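Local coordinates for protein adenylation domain (Streptomyces sp., PDB 5N9X) that is an adenylation domain of the AMP-binding (ANL) family that binds ATP and threonine in adjoining pockets, at residues Ile100-Ala105 / Arg510-Lys515; Thr112-Val117 / Ile164-Gly169. All blocks are in the same frame, centred on the assembly; numbering follows the deposited sequence.

Interaction 1: Ile100-Ala105 / Arg510-Lys515; sequences IRNPPA and RTINGK. With ATP (adenosine-5'-triphosphate), chain D; THR (threonine), chain C.
The A10 motif of the ANL fold, in the C-terminal part of the chain, meets the N-terminal part here, where Ile512 packs against Arg101 and Asn102. Ile512 sits in the type I turn from Thr511 to Gly514. Its CG1 lies between the backbone N and the carbonyl carbon (chi1 56°), which places CG2 against both partners. That methyl lies over one face of the Arg101 guanidinium, 3.6 Å from NH1, and also meets Asn102, whose OD1 is 3.3 Å from CG2. The Ile512 and Asn102 side chains cross at about a right angle, so CD1 of Ile512 also touches the amide, 3.6 Å from OD1 of Asn102. Only one polar bond joins the segments, a weak one of 3.3 Å from Arg101 NH2 to Ile512 O.

Asn513 braces the turn, alongside the backbone bond from Gly514 N to Thr511 O. Its OD1 accepts from Thr511 OG1 at 2.8 Å and, as an Asx turn, from Lys515 N at 2.9 Å, the two donors arriving from opposite faces of the amide. Beyond it Lys515 runs extended into the ligand pocket, with NZ 2.6 Å from O of the bound threonine and weakly bonded to ATP O2B.

Residues 100-103 belong to the loop from strand 94-97 to helix 104-114, with Pro103 at the N-cap; the facing segment belongs to the loop joining strand 501-505 to helix 518-528.

Interaction 2: Thr112-Val117 / Ile164-Gly169; sequences TDSQVV and IIYTSG. With ATP (adenosine-5'-triphosphate), chain D.
A short hydrogen bond of 2.6 Å, from Tyr166 OH to Asp113 OD2, carries this contact, and the carboxylate receives it on its anti lone pair, the one turned away from the other oxygen. OD2 lies in the plane of the phenol ring, at its edge on the CE2 side, 3.5 Å from that carbon of Tyr166. The carboxylate itself stands steeply to the ring, the two planes being 75° apart. Asp113 reaches this place because its CG is anti to the backbone N (chi1 -169°), which brings the acid up to the phenol oxygen. Its other oxygen, OD1, forms a salt bridge with Arg378, so both oxygens are engaged, and the arginine would be expected to keep the acid charged.

The next residue along the chain completes the seat of the hydroxyl. Ser114 CB lies near the plane of the ring, 3.6 Å from Tyr166 OH, while Ser114 OG turns back to Ile110 O of helix 104-114. The hydroxyl thus meets an acid oxygen and a CB carbon at the ring edge, and Leu376 packs on Tyr166 as well.

Tyr166 is in the strand that leads into the Ser/Thr/Gly-rich phosphate-binding loop of this family; the loop follows it. The CB of the following residue, Thr167, points from the strand in roughly the opposite direction, and its OG1 hydrogen-bonds ATP O2G at 3.1 Å.

Asp113 and Ser114 stand near the C-terminal end of helix 104-114, and Tyr166 near the end of strand 161-167, which pairs with strand 175-180. Strand 94-97 lies next to both segments, with Val96 touching Ser114 and Ile164.

From the N terminus, the chain passes residues 100-105, which enter helix 104-114, and then leaves that helix through 112-117. Interaction 2 closes the shorter loop, when strand 161-167 returns to the helix's C-terminal end. Interaction 1 spans some 400 residues, closing when 510-515 comes back to the approach to the same helix, so interaction 2 is nested inside it. The two do not touch: their centres are 14 Å apart and their nearest atoms about 5 Å. Helix 104-114 and ATP link them. One contact joins the helix to the strand leading into the phosphate-binding loop, while the other brings the C-terminal family region against the N-terminal one.

Interaction 1: Ile100-Ala105 / Arg510-Lys515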
ATOM      1  N   ILE A 100      -3.103  -7.225  13.453  1.00 26.81           N
ATOM      2  CA  ILE A 100      -3.006  -7.517  14.882  1.00 37.32           C
ATOM      3  C   ILE A 100      -1.958  -6.658  15.655  1.00 44.98           C
ATOM      4  O   ILE A 100      -2.065  -6.523  16.876  1.00 46.95           O
ATOM      5  CB  ILE A 100      -2.760  -9.034  15.087  1.00 34.17           C
ATOM      6  CG1 ILE A 100      -3.987  -9.813  14.590  1.00 38.47           C
ATOM      7  CG2 ILE A 100      -2.535  -9.380  16.543  1.00 38.83           C
ATOM      8  CD1 ILE A 100      -3.856 -11.320  14.641  1.00 33.09           C
ATOM      9  N   ARG A 101      -0.994  -6.026  14.975  1.00 43.62           N
ATOM     10  CA  ARG A 101      -0.147  -5.051  15.684  1.00 43.41           C
ATOM     11  C   ARG A 101      -0.865  -3.709  15.801  1.00 40.11           C
ATOM     12  O   ARG A 101      -0.335  -2.768  16.390  1.00 47.19           O
ATOM     13  CB  ARG A 101       1.236  -4.844  15.027  1.00 37.60           C
ATOM     14  CG  ARG A 101       1.331  -5.240  13.594  1.00 46.23           C
ATOM     15  CD  ARG A 101       2.722  -5.504  13.068  1.00 49.68           C
ATOM     16  NE  ARG A 101       2.623  -5.770  11.635  1.00 46.71           N
ATOM     17  CZ  ARG A 101       2.728  -4.849  10.685  1.00 44.33           C
ATOM     18  NH1 ARG A 101       3.010  -3.583  10.992  1.00 55.93           N
ATOM     19  NH2 ARG A 101       2.593  -5.209   9.421  1.00 47.28           N
ATOM     20  N   ASN A 102      -2.069  -3.607  15.250  1.00 40.93           N
ATOM     21  CA  ASN A 102      -2.878  -2.421  15.502  1.00 48.33           C
ATOM     22  C   ASN A 102      -3.256  -2.378  16.984  1.00 44.44           C
ATOM     23  O   ASN A 102      -3.723  -3.380  17.534  1.00 36.72           O
ATOM     24  CB  ASN A 102      -4.146  -2.419  14.644  1.00 48.97           C
ATOM     25  CG  ASN A 102      -3.945  -1.793  13.275  1.00 54.58           C
ATOM     26  OD1 ASN A 102      -2.912  -1.181  12.984  1.00 53.45           O
ATOM     27  ND2 ASN A 102      -4.951  -1.948  12.419  1.00 54.62           N
ATOM     28  N   PRO A 103      -3.051  -1.217  17.630  1.00 46.61           N
ATOM     29  CA  PRO A 103      -3.442  -1.009  19.028  1.00 45.86           C
ATOM     30  C   PRO A 103      -4.935  -1.223  19.230  1.00 41.59           C
ATOM     31  O   PRO A 103      -5.738  -0.743  18.429  1.00 41.94           O
ATOM     32  CB  PRO A 103      -3.056   0.451  19.293  1.00 43.42           C
ATOM     33  CG  PRO A 103      -3.015   1.090  17.941  1.00 43.59           C
ATOM     34  CD  PRO A 103      -2.527   0.014  17.017  1.00 53.87           C
ATOM     35  N   PRO A 104      -5.302  -1.936  20.300  1.00 37.95           N
ATOM     36  CA  PRO A 104      -6.681  -2.261  20.671  1.00 45.71           C
ATOM     37  C   PRO A 104      -7.689  -1.122  20.466  1.00 40.49           C
ATOM     38  O   PRO A 104      -8.816  -1.402  20.052  1.00 44.85           O
ATOM     39  CB  PRO A 104      -6.559  -2.611  22.158  1.00 45.07           C
ATOM     40  CG  PRO A 104      -5.192  -3.156  22.290  1.00 38.69           C
ATOM     41  CD  PRO A 104      -4.342  -2.365  21.331  1.00 39.57           C
ATOM     42  N   ALA A 105      -7.301   0.121  20.737  1.00 38.75           N
ATOM     43  CA  ALA A 105      -8.199   1.263  20.545  1.00 36.15           C
ATOM     44  C   ALA A 105      -8.515   1.506  19.061  1.00 41.36           C
ATOM     45  O   ALA A 105      -9.614   1.939  18.703  1.00 32.60           O
ATOM     46  CB  ALA A 105      -7.601   2.508  21.168  1.00 34.48           C
ATOM     47  N   ARG A 510       6.345   3.303  12.674  1.00 27.88           N
ATOM     48  CA  ARG A 510       5.797   2.796  11.419  1.00 24.15           C
ATOM     49  C   ARG A 510       4.322   2.448  11.533  1.00 23.91           C
ATOM     50  O   ARG A 510       3.943   1.705  12.438  1.00 20.57           O
ATOM     51  CB  ARG A 510       6.543   1.528  10.996  1.00 33.76           C
ATOM     52  CG  ARG A 510       8.032   1.639  10.785  1.00 32.83           C
ATOM     53  CD  ARG A 510       8.425   2.388   9.540  1.00 36.87           C
ATOM     54  NE  ARG A 510       9.877   2.465   9.450  1.00 34.66           N
ATOM     55  CZ  ARG A 510      10.530   3.208   8.569  1.00 38.81           C
ATOM     56  NH1 ARG A 510       9.858   3.903   7.664  1.00 39.62           N
ATOM     57  NH2 ARG A 510      11.852   3.238   8.574  1.00 42.85           N
ATOM     58  N   THR A 511       3.503   2.960  10.605  1.00 32.85           N
ATOM     59  CA  THR A 511       2.148   2.446  10.398  1.00 28.02           C
ATOM     60  C   THR A 511       2.257   1.058   9.731  1.00 32.02           C
ATOM     61  O   THR A 511       3.313   0.706   9.207  1.00 27.27           O
ATOM     62  CB  THR A 511       1.282   3.405   9.542  1.00 29.02           C
ATOM     63  OG1 THR A 511       2.079   3.965   8.503  1.00 26.16           O
ATOM     64  CG2 THR A 511       0.727   4.549  10.388  1.00 29.11           C
ATOM     65  N   ILE A 512       1.186   0.265   9.763  1.00 25.13           N
ATOM     66  CA  ILE A 512       1.278  -1.151   9.392  1.00 37.62           C
ATOM     67  C   ILE A 512       1.626  -1.396   7.915  1.00 28.98           C
ATOM     68  O   ILE A 512       2.020  -2.504   7.552  1.00 35.70           O
ATOM     69  CB  ILE A 512      -0.032  -1.903   9.723  1.00 33.90           C
ATOM     70  CG1 ILE A 512      -1.206  -1.231   9.049  1.00 28.69           C
ATOM     71  CG2 ILE A 512      -0.254  -1.987  11.225  1.00 31.25           C
ATOM     72  CD1 ILE A 512      -2.535  -1.792   9.479  1.00 47.13           C
ATOM     73  N   ASN A 513       1.484  -0.368   7.080  1.00 20.50           N
ATOM     74  CA  ASN A 513       1.920  -0.421   5.689  1.00 18.79           C
ATOM     75  C   ASN A 513       3.424  -0.180   5.516  1.00 24.04           C
ATOM     76  O   ASN A 513       3.899   0.023   4.393  1.00 25.81           O
ATOM     77  CB  ASN A 513       1.156   0.613   4.851  1.00 19.90           C
ATOM     78  CG  ASN A 513       1.427   2.068   5.280  1.00 23.50           C
ATOM     79  OD1 ASN A 513       2.222   2.339   6.189  1.00 22.44           O
ATOM     80  ND2 ASN A 513       0.752   3.007   4.618  1.00 17.08           N
ATOM     81  N   GLY A 514       4.155  -0.139   6.629  1.00 22.82           N
ATOM     82  CA  GLY A 514       5.580   0.149   6.612  1.00 21.64           C
ATOM     83  C   GLY A 514       6.044   1.583   6.344  1.00 25.41           C
ATOM     84  O   GLY A 514       7.254   1.843   6.338  1.00 29.05           O
ATOM     85  N   LYS A 515       5.127   2.519   6.106  1.00 29.14           N
ATOM     86  CA  LYS A 515       5.542   3.925   5.985  1.00 32.82           C
ATOM     87  C   LYS A 515       5.844   4.580   7.349  1.00 30.97           C
ATOM     88  O   LYS A 515       5.384   4.113   8.402  1.00 19.37           O
ATOM     89  CB  LYS A 515       4.484   4.755   5.244  1.00 21.65           C
ATOM     90  CG  LYS A 515       4.226   4.307   3.833  1.00 23.78           C
ATOM     91  CD  LYS A 515       3.014   5.010   3.250  1.00 32.31           C
ATOM     92  CE  LYS A 515       2.488   4.270   2.043  1.00 29.19           C
ATOM     93  NZ  LYS A 515       1.394   5.001   1.371  1.00 27.91           N
TER
HETATM   94  PG  ATP D 602      -4.527   8.715   2.945  1.00 74.44           P
HETATM   95  O1G ATP D 602      -4.343   9.990   2.131  1.00 65.76           O
HETATM   96  O2G ATP D 602      -5.135   8.931   4.297  1.00 60.14           O
HETATM   97  O3G ATP D 602      -5.264   7.601   2.222  1.00 69.88           O
HETATM   98  PB  ATP D 602      -1.977   7.400   2.372  1.00 66.01           P
HETATM   99  O1B ATP D 602      -1.508   8.519   1.438  1.00 53.25           O
HETATM  100  O2B ATP D 602      -0.975   6.523   3.053  1.00 42.90           O
HETATM  101  O3B ATP D 602      -3.020   8.172   3.361  1.00 71.98           O
HETATM  102  PA  ATP D 602      -2.627   5.303   0.678  1.00 65.66           P
HETATM  103  O1A ATP D 602      -3.713   5.222  -0.368  1.00 36.62           O
HETATM  104  O2A ATP D 602      -2.199   4.016   1.375  1.00 50.69           O
HETATM  105  O3A ATP D 602      -3.066   6.414   1.736  1.00 60.53           O
HETATM  106  O5' ATP D 602      -1.287   6.075   0.149  1.00 43.86           O
HETATM  107  C5' ATP D 602      -1.149   6.703  -1.126  1.00 32.94           C
HETATM  108  C4' ATP D 602      -0.161   7.869  -1.036  1.00 30.33           C
HETATM  109  O4' ATP D 602       1.180   7.419  -1.155  1.00 21.25           O
HETATM  110  C3' ATP D 602      -0.369   8.961  -2.070  1.00 25.22           C
HETATM  111  O3' ATP D 602      -0.969  10.061  -1.393  1.00 38.62           O
HETATM  112  C2' ATP D 602       1.008   9.341  -2.553  1.00 23.37           C
HETATM  113  O2' ATP D 602       1.380  10.565  -1.925  1.00 22.77           O
HETATM  114  C1' ATP D 602       1.932   8.254  -2.046  1.00 29.69           C
HETATM  115  N9  ATP D 602       2.458   7.408  -3.162  1.00 25.52           N
HETATM  116  C8  ATP D 602       1.969   6.202  -3.527  1.00 21.22           C
HETATM  117  N7  ATP D 602       2.646   5.660  -4.566  1.00 16.44           N
HETATM  118  C5  ATP D 602       3.618   6.532  -4.885  1.00 18.58           C
HETATM  119  C6  ATP D 602       4.698   6.565  -5.896  1.00 14.02           C
HETATM  120  N6  ATP D 602       4.849   5.545  -6.762  1.00 12.66           N
HETATM  121  N1  ATP D 602       5.506   7.644  -5.923  1.00 13.70           N
HETATM  122  C2  ATP D 602       5.313   8.666  -5.065  1.00 22.43           C
HETATM  123  N3  ATP D 602       4.365   8.713  -4.103  1.00 19.77           N
HETATM  124  C4  ATP D 602       3.490   7.687  -3.965  1.00 23.10           C
HETATM  125  N   THR C 601      -1.998   1.730  -2.529  1.00 16.63           N
HETATM  126  CA  THR C 601      -0.723   1.711  -1.797  1.00 26.72           C
HETATM  127  C   THR C 601      -0.657   2.993  -1.017  1.00 28.26           C
HETATM  128  O   THR C 601       0.183   3.286  -0.143  1.00 20.35           O
HETATM  129  CB  THR C 601       0.511   1.624  -2.725  1.00 23.24           C
HETATM  130  OG1 THR C 601       0.405   2.603  -3.779  1.00 19.43           O
HETATM  131  CG2 THR C 601       0.635   0.224  -3.314  1.00 14.32           C
HETATM  132  OXT THR C 601      -1.534   3.775  -1.358  1.00 28.08           O

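Interaction 2: Thr112-Val117 / Ile164-Gly169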
ATOM      1  N   THR A 112     -16.439  -0.443  15.316  1.00 25.08           N
ATOM      2  CA  THR A 112     -17.640   0.394  15.443  1.00 30.59           C
ATOM      3  C   THR A 112     -17.906   1.273  14.207  1.00 33.94           C
ATOM      4  O   THR A 112     -19.054   1.378  13.764  1.00 36.01           O
ATOM      5  CB  THR A 112     -17.559   1.308  16.683  1.00 26.37           C
ATOM      6  OG1 THR A 112     -17.140   0.544  17.824  1.00 25.15           O
ATOM      7  CG2 THR A 112     -18.889   1.956  16.958  1.00 21.11           C
ATOM      8  N   ASP A 113     -16.865   1.897  13.650  1.00 29.00           N
ATOM      9  CA  ASP A 113     -17.052   2.748  12.467  1.00 29.00           C
ATOM     10  C   ASP A 113     -17.571   1.953  11.271  1.00 32.98           C
ATOM     11  O   ASP A 113     -18.430   2.416  10.527  1.00 36.44           O
ATOM     12  CB  ASP A 113     -15.745   3.466  12.081  1.00 36.73           C
ATOM     13  CG  ASP A 113     -15.958   4.560  11.027  1.00 33.09           C
ATOM     14  OD1 ASP A 113     -16.682   5.536  11.315  1.00 31.73           O
ATOM     15  OD2 ASP A 113     -15.390   4.453   9.919  1.00 34.80           O
ATOM     16  N   SER A 114     -17.053   0.752  11.079  1.00 25.14           N
ATOM     17  CA  SER A 114     -17.450  -0.014   9.918  1.00 32.03           C
ATOM     18  C   SER A 114     -18.732  -0.808  10.162  1.00 32.91           C
ATOM     19  O   SER A 114     -19.350  -1.312   9.217  1.00 26.23           O
ATOM     20  CB  SER A 114     -16.317  -0.942   9.489  1.00 21.05           C
ATOM     21  OG  SER A 114     -15.978  -1.818  10.537  1.00 23.21           O
ATOM     22  N   GLN A 115     -19.137  -0.898  11.423  1.00 28.73           N
ATOM     23  CA  GLN A 115     -20.364  -1.611  11.784  1.00 37.27           C
ATOM     24  C   GLN A 115     -20.360  -3.022  11.215  1.00 34.18           C
ATOM     25  O   GLN A 115     -21.205  -3.370  10.385  1.00 32.96           O
ATOM     26  CB  GLN A 115     -21.620  -0.864  11.284  1.00 36.12           C
ATOM     27  CG  GLN A 115     -21.651   0.662  11.495  1.00 34.74           C
ATOM     28  CD  GLN A 115     -22.593   1.362  10.510  1.00 40.88           C
ATOM     29  OE1 GLN A 115     -22.196   1.719   9.398  1.00 45.65           O
ATOM     30  NE2 GLN A 115     -23.847   1.553  10.916  1.00 42.71           N
ATOM     31  N   VAL A 116     -19.401  -3.837  11.628  1.00 32.36           N
ATOM     32  CA  VAL A 116     -19.384  -5.200  11.115  1.00 38.20           C
ATOM     33  C   VAL A 116     -20.420  -6.075  11.833  1.00 27.69           C
ATOM     34  O   VAL A 116     -20.621  -5.946  13.029  1.00 24.16           O
ATOM     35  CB  VAL A 116     -17.972  -5.835  11.217  1.00 30.45           C
ATOM     36  CG1 VAL A 116     -16.972  -5.014  10.428  1.00 28.46           C
ATOM     37  CG2 VAL A 116     -17.538  -5.943  12.658  1.00 28.39           C
ATOM     38  N   VAL A 117     -21.090  -6.937  11.070  1.00 32.03           N
ATOM     39  CA  VAL A 117     -22.080  -7.872  11.597  1.00 25.68           C
ATOM     40  C   VAL A 117     -21.455  -9.061  12.308  1.00 29.29           C
ATOM     41  O   VAL A 117     -22.157  -9.824  12.959  1.00 28.44           O
ATOM     42  CB  VAL A 117     -22.978  -8.417  10.487  1.00 26.81           C
ATOM     43  CG1 VAL A 117     -23.463  -7.300   9.618  1.00 27.60           C
ATOM     44  CG2 VAL A 117     -22.214  -9.429   9.633  1.00 38.33           C
ATOM     45  N   ILE A 164     -12.866  -3.057   2.858  1.00 14.30           N
ATOM     46  CA  ILE A 164     -12.818  -1.761   3.454  1.00 14.07           C
ATOM     47  C   ILE A 164     -11.547  -1.660   4.257  1.00 15.47           C
ATOM     48  O   ILE A 164     -11.366  -2.291   5.304  1.00 17.09           O
ATOM     49  CB  ILE A 164     -14.047  -1.495   4.309  1.00 20.58           C
ATOM     50  CG1 ILE A 164     -15.229  -1.321   3.383  1.00 20.17           C
ATOM     51  CG2 ILE A 164     -13.848  -0.247   5.158  1.00 15.86           C
ATOM     52  CD1 ILE A 164     -16.484  -1.736   3.957  1.00 24.61           C
ATOM     53  N   ILE A 165     -10.644  -0.882   3.688  1.00 14.18           N
ATOM     54  CA  ILE A 165      -9.327  -0.688   4.234  1.00 23.74           C
ATOM     55  C   ILE A 165      -9.257   0.727   4.782  1.00 15.46           C
ATOM     56  O   ILE A 165      -9.795   1.664   4.190  1.00 14.67           O
ATOM     57  CB  ILE A 165      -8.269  -0.967   3.161  1.00 15.36           C
ATOM     58  CG1 ILE A 165      -7.888  -2.450   3.246  1.00 22.32           C
ATOM     59  CG2 ILE A 165      -7.068  -0.062   3.329  1.00 22.49           C
ATOM     60  CD1 ILE A 165      -6.775  -2.886   2.312  1.00 20.08           C
ATOM     61  N   TYR A 166      -8.657   0.861   5.954  1.00 23.22           N
ATOM     62  CA  TYR A 166      -8.587   2.150   6.627  1.00 25.32           C
ATOM     63  C   TYR A 166      -7.269   2.840   6.368  1.00 29.72           C
ATOM     64  O   TYR A 166      -6.202   2.254   6.534  1.00 30.95           O
ATOM     65  CB  TYR A 166      -8.835   1.975   8.128  1.00 23.47           C
ATOM     66  CG  TYR A 166     -10.303   1.992   8.463  1.00 30.44           C
ATOM     67  CD1 TYR A 166     -11.131   0.934   8.119  1.00 24.46           C
ATOM     68  CD2 TYR A 166     -10.868   3.089   9.095  1.00 25.77           C
ATOM     69  CE1 TYR A 166     -12.473   0.964   8.419  1.00 26.60           C
ATOM     70  CE2 TYR A 166     -12.194   3.129   9.395  1.00 20.85           C
ATOM     71  CZ  TYR A 166     -12.993   2.065   9.053  1.00 25.97           C
ATOM     72  OH  TYR A 166     -14.327   2.100   9.344  1.00 27.15           O
ATOM     73  N   THR A 167      -7.364   4.082   5.912  1.00 29.96           N
ATOM     74  CA  THR A 167      -6.191   4.898   5.683  1.00 40.85           C
ATOM     75  C   THR A 167      -5.978   5.850   6.859  1.00 46.26           C
ATOM     76  O   THR A 167      -6.861   6.025   7.713  1.00 43.13           O
ATOM     77  CB  THR A 167      -6.307   5.678   4.367  1.00 46.75           C
ATOM     78  OG1 THR A 167      -7.303   6.710   4.480  1.00 38.62           O
ATOM     79  CG2 THR A 167      -6.659   4.734   3.223  1.00 39.68           C
ATOM     80  N   SER A 168      -4.791   6.438   6.914  1.00 47.49           N
ATOM     81  CA  SER A 168      -4.442   7.354   7.983  0.50 48.39           C
ATOM     82  C   SER A 168      -5.135   8.707   7.815  1.00 54.97           C
ATOM     83  O   SER A 168      -5.026   9.339   6.766  1.00 49.51           O
ATOM     84  CB  SER A 168      -2.934   7.565   8.034  0.50 45.71           C
ATOM     85  OG  SER A 168      -2.457   7.931   6.757  0.50 47.52           O
ATOM     86  N   GLY A 169      -5.908   9.056   8.835  0.50 53.01           N
ATOM     87  CA  GLY A 169      -6.435  10.391   8.955  0.50 49.07           C
ATOM     88  C   GLY A 169      -5.502  11.230   9.791  0.50 51.57           C
ATOM     89  O   GLY A 169      -5.309  10.981  10.962  0.50 48.67           O
TER
HETATM   90  PG  ATP D 602      -4.527   8.715   2.945  1.00 74.44           P
HETATM   91  O1G ATP D 602      -4.343   9.990   2.131  1.00 65.76           O
HETATM   92  O2G ATP D 602      -5.135   8.931   4.297  1.00 60.14           O
HETATM   93  O3G ATP D 602      -5.264   7.601   2.222  1.00 69.88           O
HETATM   94  PB  ATP D 602      -1.977   7.400   2.372  1.00 66.01           P
HETATM   95  O1B ATP D 602      -1.508   8.519   1.438  1.00 53.25           O
HETATM   96  O2B ATP D 602      -0.975   6.523   3.053  1.00 42.90           O
HETATM   97  O3B ATP D 602      -3.020   8.172   3.361  1.00 71.98           O
HETATM   98  PA  ATP D 602      -2.627   5.303   0.678  1.00 65.66           P
HETATM   99  O1A ATP D 602      -3.713   5.222  -0.368  1.00 36.62           O
HETATM  100  O2A ATP D 602      -2.199   4.016   1.375  1.00 50.69           O
HETATM  101  O3A ATP D 602      -3.066   6.414   1.736  1.00 60.53           O
HETATM  102  O5' ATP D 602      -1.287   6.075   0.149  1.00 43.86           O
HETATM  103  C5' ATP D 602      -1.149   6.703  -1.126  1.00 32.94           C
HETATM  104  C4' ATP D 602      -0.161   7.869  -1.036  1.00 30.33           C
HETATM  105  O4' ATP D 602       1.180   7.419  -1.155  1.00 21.25           O
HETATM  106  C3' ATP D 602      -0.369   8.961  -2.070  1.00 25.22           C
HETATM  107  O3' ATP D 602      -0.969  10.061  -1.393  1.00 38.62           O
HETATM  108  C2' ATP D 602       1.008   9.341  -2.553  1.00 23.37           C
HETATM  109  O2' ATP D 602       1.380  10.565  -1.925  1.00 22.77           O
HETATM  110  C1' ATP D 602       1.932   8.254  -2.046  1.00 29.69           C
HETATM  111  N9  ATP D 602       2.458   7.408  -3.162  1.00 25.52           N
HETATM  112  C8  ATP D 602       1.969   6.202  -3.527  1.00 21.22           C
HETATM  113  N7  ATP D 602       2.646   5.660  -4.566  1.00 16.44           N
HETATM  114  C5  ATP D 602       3.618   6.532  -4.885  1.00 18.58           C
HETATM  115  C6  ATP D 602       4.698   6.565  -5.896  1.00 14.02           C
HETATM  116  N6  ATP D 602       4.849   5.545  -6.762  1.00 12.66           N
HETATM  117  N1  ATP D 602       5.506   7.644  -5.923  1.00 13.70           N
HETATM  118  C2  ATP D 602       5.313   8.666  -5.065  1.00 22.43           C
HETATM  119  N3  ATP D 602       4.365   8.713  -4.103  1.00 19.77           N
HETATM  120  C4  ATP D 602       3.490   7.687  -3.965  1.00 23.10           C